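Local structure of organic hydroperoxide resistance protein (Elizabethkingia anophelis NUHP1, 6D9N) at residues N24-S29 with E35-Y40; M56-G61 with F100-E105; L72-A77 with Q119-K124; A125-P130 with A134-I139. The protein probably reduces organic hydroperoxides to the corresponding alcohols through a reactive cysteine pair, protecting the bacterium from peroxide stress. All coordinates share one frame; numbering follows the deposited sequence.

In the fold
Contact 1 lies at the periphery, about 18 Å from the chain centre to its own centre, and joins two hairpin strands by backbone bonds and a charged, water-bridged face. Contact 2, the most central and wholly buried, is purely apolar, setting helix 54-77 on strand 100-109. The same helix returns in contact 3, where its end packs on helix 115-128 through aliphatic side chains with one flank exposed. Helix 115-128 then runs on into contact 4, a polar surface turn that carries Cys129 of the disulfide. Contacts 1 and 2 touch through Phe36 and Leu57, and contact 4 touches both 2 and 3. Contacts 1, 2 and 4 also meet the second subunit.

Contact 1: residues N24-S29 with E35-Y40; sequences NGHVKS and EFEVRY. With EDO (1,2-ethanediol), chain F.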
loop_
_atom_site.group_PDB
_atom_site.type_symbol
_atom_site.label_atom_id
_atom_site.label_comp_id
_atom_site.label_asym_id
_atom_site.label_seq_id
_atom_site.Cartn_x
_atom_site.Cartn_y
_atom_site.Cartn_z
ATOM N N ASN B 24 -17.627 3.280 -8.004
ATOM C CA ASN B 24 -17.352 4.671 -7.668
ATOM C C ASN B 24 -17.044 4.690 -6.175
ATOM O O ASN B 24 -17.853 5.085 -5.346
ATOM C CB ASN B 24 -18.545 5.529 -8.050
ATOM C CG ASN B 24 -18.775 5.524 -9.544
ATOM O OD1 ASN B 24 -17.819 5.417 -10.321
ATOM N ND2 ASN B 24 -20.047 5.646 -9.956
ATOM N N GLY B 25 -15.811 4.278 -5.836
ATOM C CA GLY B 25 -15.488 3.924 -4.467
ATOM C C GLY B 25 -15.149 5.087 -3.555
ATOM O O GLY B 25 -14.858 6.206 -3.963
ATOM N N HIS B 26 -15.133 4.748 -2.274
ATOM C CA HIS B 26 -14.801 5.677 -1.213
ATOM C C HIS B 26 -13.947 4.929 -0.205
ATOM O O HIS B 26 -14.218 3.762 0.083
ATOM C CB HIS B 26 -16.111 6.118 -0.538
ATOM C CG HIS B 26 -15.938 7.181 0.486
ATOM N ND1 HIS B 26 -15.770 8.503 0.150
ATOM C CD2 HIS B 26 -15.877 7.120 1.842
ATOM C CE1 HIS B 26 -15.625 9.221 1.257
ATOM N NE2 HIS B 26 -15.712 8.407 2.296
ATOM N N VAL B 27 -12.916 5.587 0.333
ATOM C CA VAL B 27 -12.096 4.971 1.368
ATOM C C VAL B 27 -11.909 5.958 2.514
ATOM O O VAL B 27 -11.796 7.176 2.308
ATOM C CB VAL B 27 -10.775 4.376 0.796
ATOM C CG1 VAL B 27 -9.827 5.450 0.270
ATOM C CG2 VAL B 27 -10.104 3.423 1.781
ATOM N N LYS B 28 -11.925 5.421 3.731
ATOM C CA LYS B 28 -11.815 6.255 4.938
ATOM C C LYS B 28 -10.997 5.513 5.977
ATOM O O LYS B 28 -11.320 4.360 6.291
ATOM C CB LYS B 28 -13.211 6.519 5.532
ATOM C CG LYS B 28 -13.273 7.493 6.693
ATOM C CD LYS B 28 -14.688 7.635 7.261
ATOM C CE LYS B 28 -14.749 8.617 8.407
ATOM N NZ LYS B 28 -16.147 8.801 8.904
ATOM N N SER B 29 -9.932 6.133 6.510
ATOM C CA SER B 29 -9.254 5.512 7.654
ATOM C C SER B 29 -10.178 5.535 8.880
ATOM O O SER B 29 -11.111 6.345 8.975
ATOM C CB SER B 29 -7.928 6.226 7.957
ATOM O OG SER B 29 -8.158 7.538 8.380
ATOM N N GLU B 35 -9.522 10.363 3.917
ATOM C CA GLU B 35 -10.867 10.072 3.419
ATOM C C GLU B 35 -11.003 10.683 2.038
ATOM O O GLU B 35 -10.861 11.907 1.898
ATOM C CB GLU B 35 -11.923 10.624 4.360
ATOM C CG GLU B 35 -13.310 10.182 3.881
ATOM C CD GLU B 35 -14.430 10.286 4.895
ATOM O OE1 GLU B 35 -15.497 9.668 4.676
ATOM O OE2 GLU B 35 -14.291 11.009 5.900
ATOM N N PHE B 36 -11.318 9.871 1.037
ATOM C CA PHE B 36 -11.421 10.418 -0.308
ATOM C C PHE B 36 -12.074 9.415 -1.236
ATOM O O PHE B 36 -12.298 8.240 -0.891
ATOM C CB PHE B 36 -10.061 10.907 -0.859
ATOM C CG PHE B 36 -8.934 9.925 -0.689
ATOM C CD1 PHE B 36 -8.889 8.747 -1.420
ATOM C CD2 PHE B 36 -7.887 10.238 0.149
ATOM C CE1 PHE B 36 -7.841 7.866 -1.280
ATOM C CE2 PHE B 36 -6.838 9.379 0.292
ATOM C CZ PHE B 36 -6.818 8.193 -0.421
ATOM N N GLU B 37 -12.359 9.892 -2.433
ATOM C CA GLU B 37 -12.929 9.070 -3.488
ATOM C C GLU B 37 -11.827 8.303 -4.199
ATOM O O GLU B 37 -10.698 8.785 -4.349
ATOM C CB GLU B 37 -13.630 9.966 -4.517
ATOM C CG GLU B 37 -14.837 10.703 -3.967
ATOM C CD GLU B 37 -15.860 9.779 -3.332
ATOM O OE1 GLU B 37 -16.519 8.982 -4.055
ATOM O OE2 GLU B 37 -16.002 9.853 -2.100
ATOM N N VAL B 38 -12.163 7.100 -4.662
ATOM C CA VAL B 38 -11.301 6.359 -5.586
ATOM C C VAL B 38 -12.125 5.992 -6.815
ATOM O O VAL B 38 -13.338 5.733 -6.744
ATOM C CB VAL B 38 -10.671 5.103 -4.939
ATOM C CG1 VAL B 38 -9.619 5.492 -3.908
ATOM C CG2 VAL B 38 -11.722 4.175 -4.377
ATOM N N ARG B 39 -11.462 5.984 -7.964
ATOM C CA ARG B 39 -12.129 5.688 -9.238
ATOM C C ARG B 39 -11.133 4.953 -10.128
ATOM O O ARG B 39 -9.911 5.094 -9.970
ATOM C CB ARG B 39 -12.537 6.960 -9.972
ATOM C CG ARG B 39 -13.579 7.842 -9.280
ATOM C CD ARG B 39 -14.974 7.160 -9.219
ATOM N NE ARG B 39 -15.964 8.058 -8.638
ATOM C CZ ARG B 39 -16.204 8.224 -7.344
ATOM N NH1 ARG B 39 -15.529 7.527 -6.413
ATOM N NH2 ARG B 39 -17.139 9.093 -6.958
ATOM N N TYR B 40 -11.633 4.191 -11.079
ATOM C CA TYR B 40 -10.742 3.638 -12.092
ATOM C C TYR B 40 -10.161 4.763 -12.938
ATOM O O TYR B 40 -10.901 5.664 -13.358
ATOM C CB TYR B 40 -11.486 2.615 -12.975
ATOM C CG TYR B 40 -11.878 1.332 -12.213
ATOM C CD1 TYR B 40 -10.906 0.530 -11.615
ATOM C CD2 TYR B 40 -13.197 0.955 -12.046
ATOM C CE1 TYR B 40 -11.252 -0.636 -10.898
ATOM C CE2 TYR B 40 -13.560 -0.194 -11.350
ATOM C CZ TYR B 40 -12.578 -0.976 -10.769
ATOM O OH TYR B 40 -12.933 -2.114 -10.061
HETATM C C1 EDO F . -8.034 13.824 3.977
HETATM O O1 EDO F . -7.905 12.639 3.202
HETATM C C2 EDO F . -9.392 13.832 4.661
HETATM O O2 EDO F . -10.438 14.038 3.691
HETATM O O HOH W 1 -18.088 6.928 -3.287
HETATM O O HOH W 2 -17.815 9.253 6.226
#
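Val27 and Phe36 are a hydrogen-bonded pair of the antiparallel beta hairpin formed by strands 25-29 and 35-38, with Val27 N to Phe36 O and Phe36 N to Val27 O both 3.0 Å. Val38 N also donates to Gly25 O at 2.9 Å, though the pairing loosens toward Gly25.

One face is polar. The His26 ring is held at both nitrogens by carboxylate oxygens near its plane: ND1 gives a 2.6 Å bond to Glu37 OE2, met on its syn side but 32° out of the carboxylate plane, and NE2 a 2.7 Å bond to the anti lone pair of Glu35 OE1. With both nitrogens donating, the ring is probably protonated and its rotation is fixed. Glu37, bent at chi2 (-55°), turns its other oxygen, OE1, to Arg39, whose NH1 and NH2 both grip it end-on in a salt bridge. Asn24 CB lies over the Arg39 guanidinium, 3.6 Å from CZ. One water links Asn24 O to Glu37 OE1, another Lys28 NZ to Glu35 OE1, while the Lys28 methylenes run across the Glu35 carboxylate.

The other face is apolar: in the given one of two Val27 conformers, CG1 packs against Phe36 CE1. At the outer edge of strand 35-38, a 1,2-ethanediol, probably from the crystallisation liquor, bonds to Glu35 N and O.

Strand 25-29 is the middle of three, flanked by strand 11-20 on its other edge; Phe36 also packs on Leu57 of helix 54-77 and on Leu34 of the second subunit.

Contact 2: residues M56-G61 with F100-E105; sequences MLFAAG and FGLEVE
Phe58 of helix 54-77 meets Leu102 and Val104 of strand 100-109, so that a helix packs on the face of a beta sheet through one aromatic side chain. Its CB leaves the helix on the strand side, and with CG anti to the backbone N (chi1 -162°) the ring is carried out from the helix backbone. From there the contact belongs to one flank of the ring. CG lies 4.0 Å from Leu102 CD1, CD2 is closer at 3.7 Å, and CE2 touches the same methyl. Leu102 CD1 thus sits over one face, displaced toward the rim, in a CH-pi contact 4.0 Å from the Phe58 ring centroid and 22° off the ring normal. CE2 also finds Val104 CG2 at 3.9 Å, but this methyl comes in at the ring edge, near its plane, so the two strand residues hold the ring from different directions. At the tip, CZ touches Thr135 CG2.

Further partners include Tyr131 and Val90 of the same chain, and Tyr131 of the second subunit meets the ring edge-to-face. Phe58 therefore joins the helix, the sheet of strands 85-94, 100-109 and 141-146, and the dimer interface. A thiocyanate ion, probably from the crystallisation liquor, is bound near the Leu102 side chain.

Between the two segments everything rests on dispersion and exclusion of water; the CH-pi contact adds only a weak directional preference.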
loop_
_atom_site.group_PDB
_atom_site.type_symbol
_atom_site.label_atom_id
_atom_site.label_comp_id
_atom_site.label_asym_id
_atom_site.label_seq_id
_atom_site.Cartn_x
_atom_site.Cartn_y
_atom_site.Cartn_z
ATOM N N MET B 56 -2.167 4.165 -6.963
ATOM C CA MET B 56 -1.609 5.429 -6.503
ATOM C C MET B 56 -1.368 5.403 -5.000
ATOM O O MET B 56 -0.358 5.940 -4.510
ATOM C CB MET B 56 -2.581 6.551 -6.889
ATOM C CG MET B 56 -2.018 7.946 -6.582
ATOM S SD MET B 56 -3.239 9.250 -6.845
ATOM C CE MET B 56 -3.578 9.076 -8.617
ATOM N N LEU B 57 -2.272 4.782 -4.248
ATOM C CA LEU B 57 -2.058 4.633 -2.810
ATOM C C LEU B 57 -0.842 3.758 -2.532
ATOM O O LEU B 57 -0.109 3.998 -1.564
ATOM C CB LEU B 57 -3.319 4.063 -2.146
ATOM C CG LEU B 57 -4.476 5.048 -2.040
ATOM C CD1 LEU B 57 -5.800 4.305 -1.770
ATOM C CD2 LEU B 57 -4.212 6.095 -0.987
ATOM N N PHE B 58 -0.618 2.735 -3.356
ATOM C CA PHE B 58 0.563 1.903 -3.187
ATOM C C PHE B 58 1.847 2.666 -3.478
ATOM O O PHE B 58 2.837 2.531 -2.738
ATOM C CB PHE B 58 0.466 0.649 -4.075
ATOM C CG PHE B 58 1.424 -0.442 -3.641
ATOM C CD1 PHE B 58 1.219 -1.146 -2.457
ATOM C CD2 PHE B 58 2.514 -0.780 -4.413
ATOM C CE1 PHE B 58 2.111 -2.135 -2.024
ATOM C CE2 PHE B 58 3.394 -1.790 -3.981
ATOM C CZ PHE B 58 3.163 -2.464 -2.815
ATOM N N ALA B 59 1.850 3.475 -4.533
ATOM C CA ALA B 59 3.017 4.308 -4.839
ATOM C C ALA B 59 3.281 5.297 -3.713
ATOM O O ALA B 59 4.435 5.494 -3.293
ATOM C CB ALA B 59 2.783 5.060 -6.143
ATOM N N ALA B 60 2.224 5.951 -3.209
ATOM C CA ALA B 60 2.371 6.908 -2.121
ATOM C C ALA B 60 2.883 6.221 -0.857
ATOM O O ALA B 60 3.834 6.696 -0.200
ATOM C CB ALA B 60 1.035 7.598 -1.878
ATOM N N GLY B 61 2.271 5.084 -0.510
ATOM C CA GLY B 61 2.685 4.372 0.687
ATOM C C GLY B 61 4.101 3.835 0.586
ATOM O O GLY B 61 4.850 3.881 1.566
ATOM N N PHE B 100 -4.741 -9.693 -11.465
ATOM C CA PHE B 100 -3.874 -8.561 -11.778
ATOM C C PHE B 100 -2.713 -8.486 -10.794
ATOM O O PHE B 100 -2.821 -8.904 -9.635
ATOM C CB PHE B 100 -4.662 -7.238 -11.775
ATOM C CG PHE B 100 -5.749 -7.210 -12.805
ATOM C CD1 PHE B 100 -7.040 -7.691 -12.520
ATOM C CD2 PHE B 100 -5.488 -6.792 -14.096
ATOM C CE1 PHE B 100 -8.049 -7.704 -13.497
ATOM C CE2 PHE B 100 -6.503 -6.783 -15.068
ATOM C CZ PHE B 100 -7.763 -7.244 -14.760
ATOM N N GLY B 101 -1.584 -7.948 -11.269
ATOM C CA GLY B 101 -0.385 -7.864 -10.459
ATOM C C GLY B 101 0.292 -6.522 -10.630
ATOM O O GLY B 101 0.044 -5.779 -11.575
ATOM N N LEU B 102 1.189 -6.228 -9.703
ATOM C CA LEU B 102 1.933 -4.975 -9.683
ATOM C C LEU B 102 3.398 -5.159 -10.099
ATOM O O LEU B 102 3.962 -6.251 -10.038
ATOM C CB LEU B 102 1.922 -4.345 -8.283
ATOM C CG LEU B 102 0.530 -4.044 -7.698
ATOM C CD1 LEU B 102 0.677 -3.367 -6.321
ATOM C CD2 LEU B 102 -0.276 -3.192 -8.664
ATOM N N GLU B 103 4.006 -4.054 -10.514
ATOM C CA GLU B 103 5.456 -3.939 -10.673
ATOM C C GLU B 103 5.847 -2.575 -10.123
ATOM O O GLU B 103 5.032 -1.642 -10.111
ATOM C CB GLU B 103 5.869 -4.055 -12.138
ATOM C CG GLU B 103 5.236 -3.007 -13.016
ATOM C CD GLU B 103 5.480 -3.224 -14.492
ATOM O OE1 GLU B 103 6.002 -4.316 -14.854
ATOM O OE2 GLU B 103 5.139 -2.283 -15.269
ATOM N N VAL B 104 7.078 -2.461 -9.597
ATOM C CA VAL B 104 7.473 -1.244 -8.898
ATOM C C VAL B 104 8.896 -0.863 -9.278
ATOM O O VAL B 104 9.789 -1.720 -9.324
ATOM C CB VAL B 104 7.433 -1.419 -7.359
ATOM C CG1 VAL B 104 7.785 -0.118 -6.655
ATOM C CG2 VAL B 104 6.046 -1.893 -6.888
ATOM N N GLU B 105 9.104 0.417 -9.534
ATOM C CA GLU B 105 10.431 1.018 -9.665
ATOM C C GLU B 105 10.575 2.025 -8.540
ATOM O O GLU B 105 9.759 2.941 -8.430
ATOM C CB GLU B 105 10.548 1.760 -11.001
ATOM C CG GLU B 105 11.932 2.320 -11.368
ATOM C CD GLU B 105 11.949 2.867 -12.802
ATOM O OE1 GLU B 105 12.364 4.032 -13.021
ATOM O OE2 GLU B 105 11.552 2.114 -13.712
#

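Contact 3: residues L72-A77 with Q119-K124; sequences LVIKSA and QDLIEK
Val73 and Leu121 bring helix 54-77 against helix 115-128 in a helix-helix packing contact, with segment axes 9.7 Å apart at an angle of 121°. The tight part centres on the Leu121 isopropyl group. Its CG stands anti to the carbonyl carbon (chi1 -68°), which sends the branch toward the other helix although the bond to CB does not aim there. Leu121 CD2 then touches Val73 CG1 at 3.7 Å and Ile74 CG1 at 4.0 Å. Val73 and Leu121 overlap while running opposite ways, and Ile74 lies roughly perpendicular to Leu121, meeting both of its methyls. This side is buried: Ile74 continues onto Ile79, Thr81 and Thr84, and Leu121 onto Ile110. Ile122, turned from helix 54-77, packs on Leu143 and Val145 of strand 141-146, so helix 115-128 rests on the sheet as well.

The looser flank belongs to Lys124. Its CB lies 3.8 Å from Val73 CG1, but the extended chain beyond CG leads its amine away from the contact, leaving its aliphatic root to cover the valine on the solvent-exposed flank. Ser76, also exposed, turns back on its own helix. Leu72 O there accepts both Ser76 N and Ser76 OG, which reach it from opposite faces of the carbonyl plane, the hydroxyl at 2.9 Å.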
loop_
_atom_site.group_PDB
_atom_site.type_symbol
_atom_site.label_atom_id
_atom_site.label_comp_id
_atom_site.label_asym_id
_atom_site.label_seq_id
_atom_site.Cartn_x
_atom_site.Cartn_y
_atom_site.Cartn_z
ATOM N N LEU B 72 15.528 6.477 9.037
ATOM C CA LEU B 72 15.889 5.778 10.269
ATOM C C LEU B 72 17.306 5.217 10.182
ATOM O O LEU B 72 18.095 5.299 11.143
ATOM C CB LEU B 72 14.861 4.682 10.533
ATOM C CG LEU B 72 15.081 3.925 11.835
ATOM C CD1 LEU B 72 15.138 4.855 13.084
ATOM C CD2 LEU B 72 13.957 2.882 11.960
ATOM N N VAL B 73 17.638 4.620 9.042
ATOM C CA VAL B 73 18.976 4.063 8.839
ATOM C C VAL B 73 20.034 5.167 8.903
ATOM O O VAL B 73 21.083 5.007 9.530
ATOM C CB VAL B 73 19.008 3.295 7.503
ATOM C CG1 VAL B 73 20.441 2.940 7.067
ATOM C CG2 VAL B 73 18.154 2.045 7.587
ATOM N N ILE B 74 19.782 6.296 8.241
ATOM C CA ILE B 74 20.715 7.431 8.272
ATOM C C ILE B 74 20.947 7.914 9.703
ATOM O O ILE B 74 22.094 8.142 10.127
ATOM C CB ILE B 74 20.185 8.553 7.359
ATOM C CG1 ILE B 74 20.343 8.154 5.896
ATOM C CG2 ILE B 74 20.907 9.851 7.672
ATOM C CD1 ILE B 74 19.582 9.089 4.930
ATOM N N LYS B 75 19.861 8.074 10.476
ATOM C CA LYS B 75 20.019 8.583 11.833
ATOM C C LYS B 75 20.721 7.567 12.715
ATOM O O LYS B 75 21.554 7.942 13.564
ATOM C CB LYS B 75 18.646 8.937 12.417
ATOM C CG LYS B 75 17.960 10.153 11.764
ATOM C CD LYS B 75 18.724 11.473 11.985
ATOM C CE LYS B 75 18.049 12.668 11.250
ATOM N NZ LYS B 75 18.976 13.861 11.250
ATOM N N SER B 76 20.465 6.284 12.497
ATOM C CA SER B 76 21.136 5.258 13.286
ATOM C C SER B 76 22.637 5.259 13.029
ATOM O O SER B 76 23.427 4.945 13.931
ATOM C CB SER B 76 20.501 3.888 13.009
ATOM O OG SER B 76 19.136 3.874 13.446
ATOM N N ALA B 77 23.047 5.633 11.816
ATOM C CA ALA B 77 24.454 5.665 11.419
ATOM C C ALA B 77 25.138 6.978 11.779
ATOM O O ALA B 77 26.367 7.074 11.672
ATOM C CB ALA B 77 24.572 5.444 9.903
ATOM N N GLN B 119 24.687 3.464 -1.527
ATOM C CA GLN B 119 24.329 2.072 -1.769
ATOM C C GLN B 119 24.161 1.309 -0.464
ATOM O O GLN B 119 23.222 0.509 -0.314
ATOM C CB GLN B 119 25.396 1.417 -2.645
ATOM C CG GLN B 119 25.299 1.883 -4.074
ATOM C CD GLN B 119 26.542 1.587 -4.891
ATOM O OE1 GLN B 119 27.542 1.096 -4.372
ATOM N NE2 GLN B 119 26.479 1.884 -6.185
ATOM N N ASP B 120 25.064 1.526 0.495
ATOM C CA ASP B 120 24.910 0.859 1.789
ATOM C C ASP B 120 23.610 1.282 2.471
ATOM O O ASP B 120 22.912 0.453 3.067
ATOM C CB ASP B 120 26.113 1.189 2.689
ATOM C CG ASP B 120 27.431 0.575 2.199
ATOM O OD1 ASP B 120 27.423 -0.348 1.349
ATOM O OD2 ASP B 120 28.479 1.019 2.697
ATOM N N LEU B 121 23.287 2.567 2.409
ATOM C CA LEU B 121 22.092 3.069 3.069
ATOM C C LEU B 121 20.833 2.468 2.458
ATOM O O LEU B 121 19.934 2.028 3.196
ATOM C CB LEU B 121 22.049 4.601 3.013
ATOM C CG LEU B 121 23.132 5.288 3.858
ATOM C CD1 LEU B 121 23.197 6.771 3.438
ATOM C CD2 LEU B 121 22.840 5.128 5.350
ATOM N N ILE B 122 20.744 2.409 1.114
ATOM C CA ILE B 122 19.506 1.897 0.541
ATOM C C ILE B 122 19.398 0.397 0.714
ATOM O O ILE B 122 18.289 -0.123 0.803
ATOM C CB ILE B 122 19.279 2.316 -0.936
ATOM C CG1 ILE B 122 20.382 1.804 -1.897
ATOM C CG2 ILE B 122 18.974 3.811 -1.040
ATOM C CD1 ILE B 122 19.841 1.430 -3.271
ATOM N N GLU B 123 20.519 -0.329 0.717
ATOM C CA GLU B 123 20.471 -1.756 0.998
ATOM C C GLU B 123 19.848 -2.007 2.374
ATOM O O GLU B 123 18.978 -2.879 2.521
ATOM C CB GLU B 123 21.896 -2.325 0.883
ATOM C CG GLU B 123 22.031 -3.781 1.331
ATOM C CD GLU B 123 23.448 -4.334 1.172
ATOM O OE1 GLU B 123 23.569 -5.516 0.793
ATOM O OE2 GLU B 123 24.437 -3.603 1.414
ATOM N N LYS B 124 20.271 -1.246 3.400
ATOM C CA LYS B 124 19.677 -1.417 4.725
ATOM C C LYS B 124 18.218 -0.982 4.725
ATOM O O LYS B 124 17.378 -1.661 5.327
ATOM C CB LYS B 124 20.491 -0.651 5.790
ATOM C CG LYS B 124 21.808 -1.327 6.123
ATOM C CD LYS B 124 22.645 -0.524 7.094
ATOM C CE LYS B 124 23.995 -1.214 7.355
ATOM N NZ LYS B 124 25.036 -0.337 7.982
#

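Contact 4: residues A125-P130 with A134-I139; sequences AHQVCP and ATRGNI
The backbone leaves helix 115-128 at Cys129, which is at once the first non-helical residue after it and the N-cap position of helix 130-135, making this the junction between two successive helices; within the short helix Ala134 N bonds to Pro130 O at 2.8 Å. A disulfide between Cys129, modelled in two conformers, and Cys65 of helix 54-77 is seen, consistent with the oxidised state of the reactive cysteine pair of Ohr proteins.

Across the junction Arg136, the first residue past the short helix, reaches back to the end of the long one. Its chain is extended as far as CD and bends at chi3 (-43°), bringing the guanidinium edge to the carbonyl of His126, where Arg136 NH2 donates a 2.7 Å bond to His126 O at 165°. NH1 adds a weak, longer bond to the same oxygen. Positive charge at the C-terminal end of a helix probably suits its dipole. NH2 is shared with Asn133 OD1.

The flat groups pack round the guanidinium. The His126 ring stands nearly perpendicular to it, planes 85° apart, with NH1 over the ring centre; its ND1 is bonded to Ser132 OG. Gln127 bends so that its amide lies across the guanidinium, with OE1 bonded to Asn97 of the second subunit. Over the centre of one guanidinium face, Gln127 NE2 comes within 3.6 Å of Arg136 CZ.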
loop_
_atom_site.group_PDB
_atom_site.type_symbol
_atom_site.label_atom_id
_atom_site.label_comp_id
_atom_site.label_asym_id
_atom_site.label_seq_id
_atom_site.Cartn_x
_atom_site.Cartn_y
_atom_site.Cartn_z
ATOM N N ALA B 125 17.910 0.162 4.107
ATOM C CA ALA B 125 16.532 0.637 4.084
ATOM C C ALA B 125 15.597 -0.387 3.462
ATOM O O ALA B 125 14.458 -0.541 3.903
ATOM C CB ALA B 125 16.470 1.945 3.318
ATOM N N HIS B 126 16.075 -1.102 2.431
ATOM C CA HIS B 126 15.263 -2.091 1.742
ATOM C C HIS B 126 14.967 -3.313 2.597
ATOM O O HIS B 126 13.998 -4.027 2.316
ATOM C CB HIS B 126 15.956 -2.422 0.410
ATOM C CG HIS B 126 15.128 -3.104 -0.643
ATOM N ND1 HIS B 126 13.805 -2.812 -0.919
ATOM C CD2 HIS B 126 15.537 -3.990 -1.594
ATOM C CE1 HIS B 126 13.436 -3.524 -1.974
ATOM N NE2 HIS B 126 14.461 -4.250 -2.396
ATOM N N GLN B 127 15.740 -3.551 3.663
ATOM C CA GLN B 127 15.429 -4.578 4.628
ATOM C C GLN B 127 14.558 -4.059 5.763
ATOM O O GLN B 127 13.899 -4.863 6.425
ATOM C CB GLN B 127 16.723 -5.195 5.181
ATOM C CG GLN B 127 17.555 -5.903 4.099
ATOM C CD GLN B 127 16.793 -7.074 3.378
ATOM O OE1 GLN B 127 16.116 -7.938 4.018
ATOM N NE2 GLN B 127 16.861 -7.072 2.040
ATOM N N VAL B 128 14.542 -2.749 6.013
ATOM C CA VAL B 128 13.766 -2.185 7.115
ATOM C C VAL B 128 12.317 -1.955 6.710
ATOM O O VAL B 128 11.404 -2.281 7.469
ATOM C CB VAL B 128 14.443 -0.874 7.580
ATOM C CG1 VAL B 128 13.548 -0.083 8.544
ATOM C CG2 VAL B 128 15.783 -1.179 8.221
ATOM N N CYS B 129 12.111 -1.394 5.520
ATOM C CA CYS B 129 10.800 -1.005 4.992
ATOM C C CYS B 129 9.811 -2.176 4.953
ATOM O O CYS B 129 10.038 -3.149 4.205
ATOM C CB CYS B 129 11.043 -0.466 3.581
ATOM S SG CYS B 129 9.610 -0.066 2.608
ATOM N N PRO B 130 8.677 -2.090 5.646
ATOM C CA PRO B 130 7.712 -3.201 5.546
ATOM C C PRO B 130 7.166 -3.459 4.161
ATOM O O PRO B 130 6.845 -4.620 3.875
ATOM C CB PRO B 130 6.595 -2.798 6.522
ATOM C CG PRO B 130 7.344 -2.060 7.567
ATOM C CD PRO B 130 8.424 -1.272 6.822
ATOM N N ALA B 134 7.149 -7.045 2.475
ATOM C CA ALA B 134 5.867 -7.661 2.105
ATOM C C ALA B 134 5.845 -8.150 0.661
ATOM O O ALA B 134 5.038 -9.026 0.322
ATOM C CB ALA B 134 4.742 -6.637 2.312
ATOM N N THR B 135 6.653 -7.557 -0.218
ATOM C CA THR B 135 6.563 -7.821 -1.657
ATOM C C THR B 135 7.699 -8.672 -2.203
ATOM O O THR B 135 7.603 -9.135 -3.349
ATOM C CB THR B 135 6.493 -6.510 -2.466
ATOM O OG1 THR B 135 7.633 -5.684 -2.193
ATOM C CG2 THR B 135 5.172 -5.776 -2.176
ATOM N N ARG B 136 8.747 -8.904 -1.421
ATOM C CA ARG B 136 9.960 -9.544 -1.927
ATOM C C ARG B 136 9.644 -10.949 -2.416
ATOM O O ARG B 136 8.900 -11.693 -1.790
ATOM C CB ARG B 136 11.006 -9.596 -0.799
ATOM C CG ARG B 136 12.460 -9.445 -1.314
ATOM C CD ARG B 136 13.503 -9.389 -0.197
ATOM N NE ARG B 136 13.199 -8.556 0.987
ATOM C CZ ARG B 136 13.417 -7.240 1.097
ATOM N NH1 ARG B 136 13.942 -6.533 0.085
ATOM N NH2 ARG B 136 13.127 -6.596 2.236
ATOM N N GLY B 137 10.208 -11.315 -3.549
ATOM C CA GLY B 137 9.983 -12.613 -4.127
ATOM C C GLY B 137 8.756 -12.700 -5.016
ATOM O O GLY B 137 8.728 -13.541 -5.930
ATOM N N ASN B 138 7.735 -11.864 -4.787
ATOM C CA ASN B 138 6.498 -11.922 -5.573
ATOM C C ASN B 138 6.521 -11.003 -6.789
ATOM O O ASN B 138 6.307 -11.481 -7.901
ATOM C CB ASN B 138 5.287 -11.618 -4.691
ATOM C CG ASN B 138 4.998 -12.727 -3.725
ATOM O OD1 ASN B 138 5.250 -13.898 -4.015
ATOM N ND2 ASN B 138 4.410 -12.385 -2.598
ATOM N N ILE B 139 6.770 -9.702 -6.609
ATOM C CA ILE B 139 6.722 -8.743 -7.718
ATOM C C ILE B 139 8.122 -8.224 -8.019
ATOM O O ILE B 139 9.049 -8.334 -7.209
ATOM C CB ILE B 139 5.772 -7.549 -7.456
ATOM C CG1 ILE B 139 6.379 -6.663 -6.355
ATOM C CG2 ILE B 139 4.322 -7.998 -7.261
ATOM C CD1 ILE B 139 5.527 -5.457 -5.964
#